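Local coordinates for protein probable dipeptidase (Pseudomonas aeruginosa, PDB 3B40) that probably hydrolyses dipeptides as a metal-dependent peptidase of the membrane dipeptidase (M19) family, at residues 235-238 and 239-242; 344-348 and 349-353; 376-379 and 380-384. The protein carries 11 engineered substitutions. One frame throughout, in Å; residues are numbered along the deposited sequence.

Interaction 1: residues 235-238 and 239-242; sequences SAPR and ALVD
P237 to L240 form a type I beta turn in the loop between strand 230-235 and helix 249-257, closed by P237 O, which accepts L240 N at 3.1 Å and, weakly, V241 N at 3.5 Å. The turn also brings R238 CA within 3.1 Å of V241 O in a CA-H...O contact; V241 O in addition accepts N246 ND2. P237 and L240 lie side by side, and the methyl L240 CD1 rests 3.7 Å from P237 CG. D242 reaches R238 by turning its carboxylate back toward the arginine, with CG anti to the backbone N (chi1 -168°). Its OD1 meets the edge of the R238 guanidinium near the plane of that group, with NH2 to OD1 3.3 Å, a weak bond within a salt bridge, and the two planes are 34° apart. R238 CD also lies beside OD1. The chemistry thus has three parts: one carbonyl that serves two N-H groups, a small apolar contact, and a salt bridge with a single weak hydrogen bond, spanning residue i to i+4 where the aspartate is exposed.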
loop_
_atom_site.group_PDB
_atom_site.type_symbol
_atom_site.label_atom_id
_atom_site.label_comp_id
_atom_site.label_asym_id
_atom_site.label_seq_id
_atom_site.Cartn_x
_atom_site.Cartn_y
_atom_site.Cartn_z
ATOM N N SER A 235 0.668 -5.841 0.051
ATOM C CA SER A 235 -0.134 -7.013 -0.375
ATOM C C SER A 235 -0.119 -8.111 0.703
ATOM O O SER A 235 0.805 -8.148 1.506
ATOM C CB SER A 235 0.414 -7.572 -1.699
ATOM O OG SER A 235 0.070 -6.736 -2.806
ATOM N N ALA A 236 -1.136 -8.984 0.737
ATOM C CA ALA A 236 -1.166 -10.164 1.636
ATOM C C ALA A 236 -1.465 -11.429 0.783
ATOM O O ALA A 236 -1.883 -11.279 -0.390
ATOM C CB ALA A 236 -2.229 -9.977 2.745
ATOM N N PRO A 237 -1.204 -12.656 1.325
ATOM C CA PRO A 237 -1.491 -13.908 0.575
ATOM C C PRO A 237 -2.950 -14.328 0.452
ATOM O O PRO A 237 -3.734 -14.246 1.433
ATOM C CB PRO A 237 -0.723 -15.011 1.368
ATOM C CG PRO A 237 0.190 -14.244 2.361
ATOM C CD PRO A 237 -0.522 -12.931 2.609
ATOM N N ARG A 238 -3.296 -14.901 -0.702
ATOM C CA ARG A 238 -4.637 -15.450 -0.834
ATOM C C ARG A 238 -4.899 -16.639 0.093
ATOM O O ARG A 238 -6.050 -16.940 0.415
ATOM C CB ARG A 238 -4.906 -15.872 -2.260
ATOM C CG ARG A 238 -5.007 -14.723 -3.193
ATOM C CD ARG A 238 -6.150 -15.003 -4.067
ATOM N NE ARG A 238 -5.884 -14.584 -5.412
ATOM C CZ ARG A 238 -6.720 -14.816 -6.418
ATOM N NH1 ARG A 238 -6.413 -14.391 -7.631
ATOM N NH2 ARG A 238 -7.861 -15.461 -6.203
ATOM N N ALA A 239 -3.829 -17.313 0.503
ATOM C CA ALA A 239 -3.932 -18.444 1.421
ATOM C C ALA A 239 -4.614 -18.033 2.727
ATOM O O ALA A 239 -5.227 -18.846 3.363
ATOM C CB ALA A 239 -2.577 -19.007 1.712
ATOM N N LEU A 240 -4.482 -16.765 3.107
ATOM C CA LEU A 240 -5.209 -16.210 4.247
ATOM C C LEU A 240 -6.636 -15.767 3.937
ATOM O O LEU A 240 -7.564 -16.122 4.649
ATOM C CB LEU A 240 -4.421 -15.077 4.916
ATOM C CG LEU A 240 -3.236 -15.667 5.731
ATOM C CD1 LEU A 240 -1.999 -15.889 4.834
ATOM C CD2 LEU A 240 -2.903 -14.811 6.956
ATOM N N VAL A 241 -6.800 -14.964 2.900
ATOM C CA VAL A 241 -8.116 -14.477 2.499
ATOM C C VAL A 241 -8.076 -14.547 0.984
ATOM O O VAL A 241 -7.148 -14.027 0.313
ATOM C CB VAL A 241 -8.399 -13.042 2.990
ATOM C CG1 VAL A 241 -9.775 -12.530 2.470
ATOM C CG2 VAL A 241 -8.355 -12.970 4.530
ATOM N N ASP A 242 -9.054 -15.258 0.455
ATOM C CA ASP A 242 -9.080 -15.564 -0.956
ATOM C C ASP A 242 -9.863 -14.469 -1.679
ATOM O O ASP A 242 -11.047 -14.592 -1.963
ATOM C CB ASP A 242 -9.641 -16.984 -1.164
ATOM C CG ASP A 242 -9.440 -17.494 -2.586
ATOM O OD1 ASP A 242 -8.561 -16.986 -3.320
ATOM O OD2 ASP A 242 -10.202 -18.389 -2.984
#

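Interaction 2: residues 344-348 and 349-353; sequences YTVKK and VGIDH. With CD (cadmium ion), chain C.
The imidazole of H353 has CB of the preceding D352 over one face, 3.9 Å above the plane and offset toward the rim, while water 4 lies at its edge, in plane. NE2 binds the cadmium ion at 2.3 Å, and four waters are further ligands; water 1 also donates to D352 OD2, linking the aspartate to the metal's first shell. H353 ND1 is held by G260 O; with the metal at NE2, this second-shell bond limits the rotation of the ring. This site follows the C-terminal end of helix 335-349, where T345 O takes V349 N at 2.8 Å and V346 O takes G350 N, also at 2.8 Å but with a more bent N-H...O angle of 143°. G350 then leaves the helix with positive phi (94°). V349 lies alongside T345, the methyls T345 CG2 and V349 CG2 4.1 Å apart. V349 CG2, set between the backbone N and carbonyl carbon, also makes a close contact with T345 O, at 3.2 Å. Past the glycine, I351 CD1 settles 4.1 Å from V346 CG2, the two chains pointing the same way. T345 OG1 bonds to A341 O. The chemistry divides accordingly: main-chain bonds run to V349 and G350, the positive phi of G350 turns the chain toward strand 354-357, and the short segment beyond presents one imidazole nitrogen to a cadmium ion otherwise ligated by four waters.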
loop_
_atom_site.group_PDB
_atom_site.type_symbol
_atom_site.label_atom_id
_atom_site.label_comp_id
_atom_site.label_asym_id
_atom_site.label_seq_id
_atom_site.Cartn_x
_atom_site.Cartn_y
_atom_site.Cartn_z
ATOM N N TYR A 344 3.713 -17.283 6.053
ATOM C CA TYR A 344 3.317 -17.909 4.782
ATOM C C TYR A 344 4.145 -17.424 3.604
ATOM O O TYR A 344 4.542 -18.214 2.753
ATOM C CB TYR A 344 1.828 -17.677 4.498
ATOM C CG TYR A 344 1.353 -18.411 3.261
ATOM C CD1 TYR A 344 0.910 -19.733 3.338
ATOM C CD2 TYR A 344 1.372 -17.794 2.014
ATOM C CE1 TYR A 344 0.486 -20.414 2.199
ATOM C CE2 TYR A 344 0.975 -18.455 0.863
ATOM C CZ TYR A 344 0.538 -19.781 0.959
ATOM O OH TYR A 344 0.109 -20.436 -0.164
ATOM N N THR A 345 4.365 -16.114 3.542
ATOM C CA THR A 345 5.049 -15.498 2.428
ATOM C C THR A 345 6.511 -15.933 2.441
ATOM O O THR A 345 7.070 -16.270 1.391
ATOM C CB THR A 345 4.856 -13.938 2.434
ATOM O OG1 THR A 345 3.472 -13.645 2.578
ATOM C CG2 THR A 345 5.307 -13.306 1.114
ATOM N N VAL A 346 7.102 -15.972 3.640
ATOM C CA VAL A 346 8.460 -16.430 3.821
ATOM C C VAL A 346 8.600 -17.905 3.398
ATOM O O VAL A 346 9.536 -18.237 2.682
ATOM C CB VAL A 346 8.963 -16.191 5.275
ATOM C CG1 VAL A 346 10.265 -16.938 5.542
ATOM C CG2 VAL A 346 9.111 -14.689 5.579
ATOM N N LYS A 347 7.669 -18.773 3.805
ATOM C CA LYS A 347 7.636 -20.163 3.320
ATOM C C LYS A 347 7.732 -20.281 1.820
ATOM O O LYS A 347 8.393 -21.195 1.293
ATOM C CB LYS A 347 6.302 -20.842 3.682
ATOM C CG LYS A 347 6.121 -21.219 5.106
ATOM C CD LYS A 347 7.040 -22.380 5.482
ATOM C CE LYS A 347 6.795 -22.824 6.918
ATOM N NZ LYS A 347 7.695 -23.965 7.185
ATOM N N LYS A 348 7.009 -19.391 1.138
ATOM C CA LYS A 348 6.885 -19.423 -0.299
ATOM C C LYS A 348 8.089 -18.785 -1.037
ATOM O O LYS A 348 8.609 -19.379 -1.982
ATOM C CB LYS A 348 5.539 -18.810 -0.738
ATOM C CG LYS A 348 4.296 -19.610 -0.281
ATOM C CD LYS A 348 4.452 -21.124 -0.519
ATOM C CE LYS A 348 3.254 -21.901 0.012
ATOM N NZ LYS A 348 3.247 -23.335 -0.377
ATOM N N VAL A 349 8.543 -17.599 -0.608
ATOM C CA VAL A 349 9.613 -16.910 -1.346
ATOM C C VAL A 349 10.981 -16.783 -0.653
ATOM O O VAL A 349 11.956 -16.411 -1.294
ATOM C CB VAL A 349 9.151 -15.540 -1.900
ATOM C CG1 VAL A 349 7.936 -15.745 -2.803
ATOM C CG2 VAL A 349 8.767 -14.609 -0.747
ATOM N N GLY A 350 11.042 -17.082 0.643
ATOM C CA GLY A 350 12.285 -17.014 1.412
ATOM C C GLY A 350 12.449 -15.681 2.111
ATOM O O GLY A 350 11.915 -14.649 1.643
ATOM N N ILE A 351 13.220 -15.681 3.203
ATOM C CA ILE A 351 13.303 -14.509 4.094
ATOM C C ILE A 351 13.766 -13.266 3.340
ATOM O O ILE A 351 13.459 -12.157 3.747
ATOM C CB ILE A 351 14.201 -14.760 5.382
ATOM C CG1 ILE A 351 14.098 -13.591 6.369
ATOM C CG2 ILE A 351 15.662 -15.032 5.060
ATOM C CD1 ILE A 351 12.770 -13.557 7.121
ATOM N N ASP A 352 14.499 -13.458 2.245
ATOM C CA ASP A 352 15.111 -12.326 1.531
ATOM C C ASP A 352 14.112 -11.537 0.658
ATOM O O ASP A 352 14.449 -10.487 0.058
ATOM C CB ASP A 352 16.255 -12.813 0.647
ATOM C CG ASP A 352 17.492 -13.259 1.431
ATOM O OD1 ASP A 352 17.780 -12.767 2.561
ATOM O OD2 ASP A 352 18.233 -14.084 0.856
ATOM N N HIS A 353 12.884 -12.030 0.579
ATOM C CA HIS A 353 11.918 -11.460 -0.361
ATOM C C HIS A 353 10.640 -10.992 0.271
ATOM O O HIS A 353 9.602 -10.840 -0.434
ATOM C CB HIS A 353 11.632 -12.470 -1.478
ATOM C CG HIS A 353 12.851 -12.804 -2.260
ATOM N ND1 HIS A 353 13.394 -11.930 -3.175
ATOM C CD2 HIS A 353 13.692 -13.864 -2.196
ATOM C CE1 HIS A 353 14.489 -12.466 -3.687
ATOM N NE2 HIS A 353 14.682 -13.641 -3.117
HETATM CD CD CD C . 16.624 -14.817 -3.424
HETATM O O HOH W 1 18.095 -13.467 -2.234
HETATM O O HOH W 2 17.819 -12.608 -4.458
HETATM O O HOH W 3 15.452 -16.204 -5.137
HETATM O O HOH W 4 15.948 -16.480 -1.762
#

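Interaction 3: residues 376-379 and 380-384; sequences RNVT and AELIT
Helix 375-385 offers a regular run of main-chain bonds from each N-H to the carbonyl four residues back, in which A380 N reaches R376 O and E381 N reaches N377 O. In the next two steps L382 N meets V378 O at 3.0 Å and I383 N meets T379 O at 2.8 Å, both nearly straight, with N-H...O angles of 171° and 173°. V378 and L382 point the same way, CG1 of the valine 4.2 Å from CD1 of the leucine. I383 instead runs across T379: its CG1, anti to the carbonyl carbon (chi1 -70°), passes 3.3 Å from T379 O, and its CD1 lies 4.0 Å from T379 CG2. One carbonyl is gripped twice, since T384 N and T384 OG1 approach A380 O from opposite faces of its plane, the hydroxyl donating at 2.7 Å. The buried T379 OG1 is hydrogen-bonded to H19 NE2 and W396 NE1. Around the helix, V378 and L382 turn to L335 and V339 of helix 335-349, while T379 and I383 meet I392 of helix 389-409. I383 also touches H14 of helix 9-19, a ligand, with D389, of a bound calcium ion.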
loop_
_atom_site.group_PDB
_atom_site.type_symbol
_atom_site.label_atom_id
_atom_site.label_comp_id
_atom_site.label_asym_id
_atom_site.label_seq_id
_atom_site.Cartn_x
_atom_site.Cartn_y
_atom_site.Cartn_z
ATOM N N ARG A 376 7.184 -1.821 17.264
ATOM C CA ARG A 376 7.953 -2.795 18.026
ATOM C C ARG A 376 7.084 -3.956 18.501
ATOM O O ARG A 376 7.597 -5.016 18.822
ATOM C CB ARG A 376 8.702 -2.118 19.181
ATOM C CG ARG A 376 9.632 -1.002 18.656
ATOM C CD ARG A 376 10.322 -0.201 19.733
ATOM N NE ARG A 376 9.331 0.475 20.560
ATOM C CZ ARG A 376 9.604 1.413 21.449
ATOM N NH1 ARG A 376 10.863 1.817 21.648
ATOM N NH2 ARG A 376 8.617 1.932 22.144
ATOM N N ASN A 377 5.773 -3.725 18.581
ATOM C CA ASN A 377 4.779 -4.773 18.815
ATOM C C ASN A 377 4.821 -5.847 17.716
ATOM O O ASN A 377 4.650 -7.025 18.013
ATOM C CB ASN A 377 3.378 -4.178 18.877
ATOM C CG ASN A 377 3.112 -3.441 20.179
ATOM O OD1 ASN A 377 3.985 -3.383 21.068
ATOM N ND2 ASN A 377 1.893 -2.897 20.320
ATOM N N VAL A 378 5.057 -5.432 16.467
ATOM C CA VAL A 378 5.171 -6.360 15.326
ATOM C C VAL A 378 6.433 -7.154 15.559
ATOM O O VAL A 378 6.434 -8.399 15.477
ATOM C CB VAL A 378 5.271 -5.609 13.929
ATOM C CG1 VAL A 378 5.412 -6.605 12.789
ATOM C CG2 VAL A 378 4.048 -4.712 13.686
ATOM N N THR A 379 7.510 -6.441 15.906
ATOM C CA THR A 379 8.772 -7.104 16.233
ATOM C C THR A 379 8.666 -8.109 17.391
ATOM O O THR A 379 9.289 -9.166 17.364
ATOM C CB THR A 379 9.892 -6.076 16.486
ATOM O OG1 THR A 379 10.035 -5.265 15.312
ATOM C CG2 THR A 379 11.215 -6.784 16.774
ATOM N N ALA A 380 7.881 -7.768 18.406
ATOM C CA ALA A 380 7.649 -8.669 19.541
ATOM C C ALA A 380 6.978 -9.988 19.124
ATOM O O ALA A 380 7.327 -11.059 19.638
ATOM C CB ALA A 380 6.814 -7.981 20.581
ATOM N N GLU A 381 5.994 -9.901 18.226
ATOM C CA GLU A 381 5.351 -11.110 17.651
ATOM C C GLU A 381 6.335 -11.921 16.802
ATOM O O GLU A 381 6.324 -13.146 16.870
ATOM C CB GLU A 381 4.095 -10.764 16.856
ATOM C CG GLU A 381 3.263 -11.977 16.350
ATOM C CD GLU A 381 2.769 -12.925 17.439
ATOM O OE1 GLU A 381 2.546 -12.486 18.591
ATOM O OE2 GLU A 381 2.587 -14.130 17.133
ATOM N N LEU A 382 7.145 -11.239 15.982
ATOM C CA LEU A 382 8.252 -11.880 15.244
ATOM C C LEU A 382 9.269 -12.596 16.151
ATOM O O LEU A 382 9.621 -13.766 15.927
ATOM C CB LEU A 382 8.962 -10.879 14.327
ATOM C CG LEU A 382 8.160 -10.339 13.136
ATOM C CD1 LEU A 382 8.801 -9.047 12.565
ATOM C CD2 LEU A 382 7.993 -11.455 12.109
ATOM N N ILE A 383 9.742 -11.909 17.180
ATOM C CA ILE A 383 10.607 -12.567 18.181
ATOM C C ILE A 383 9.945 -13.863 18.716
ATOM O O ILE A 383 10.529 -14.948 18.699
ATOM C CB ILE A 383 10.944 -11.596 19.345
ATOM C CG1 ILE A 383 11.885 -10.491 18.853
ATOM C CG2 ILE A 383 11.586 -12.335 20.503
ATOM C CD1 ILE A 383 11.944 -9.259 19.773
ATOM N N THR A 384 8.697 -13.736 19.131
ATOM C CA THR A 384 7.928 -14.832 19.711
ATOM C C THR A 384 7.847 -16.053 18.768
ATOM O O THR A 384 7.892 -17.207 19.214
ATOM C CB THR A 384 6.541 -14.297 20.105
ATOM O OG1 THR A 384 6.722 -13.264 21.089
ATOM C CG2 THR A 384 5.627 -15.388 20.661
#

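Helix 335-349 is common ground for all three contacts. Interaction 2 covers its C-terminal end and the loop that follows; interaction 1 packs against the last turns, with A239 CB 3.3 Å from Y344 CZ and P237 CG 3.3 Å from T345 OG1; interaction 3 leans on its opening turns. Interactions 2 and 3 stay about 7 Å apart at their nearest atoms, and 1 and 3 about 12 Å. Interaction 3 is the most buried, with no exposed residue among those touching, and is regular helix throughout. Interactions 1 and 2 mix buried and exposed residues in chain that leaves or enters strands of the parallel sheet. Only interaction 1 has an ion pair across its segments; only interaction 2 binds metal.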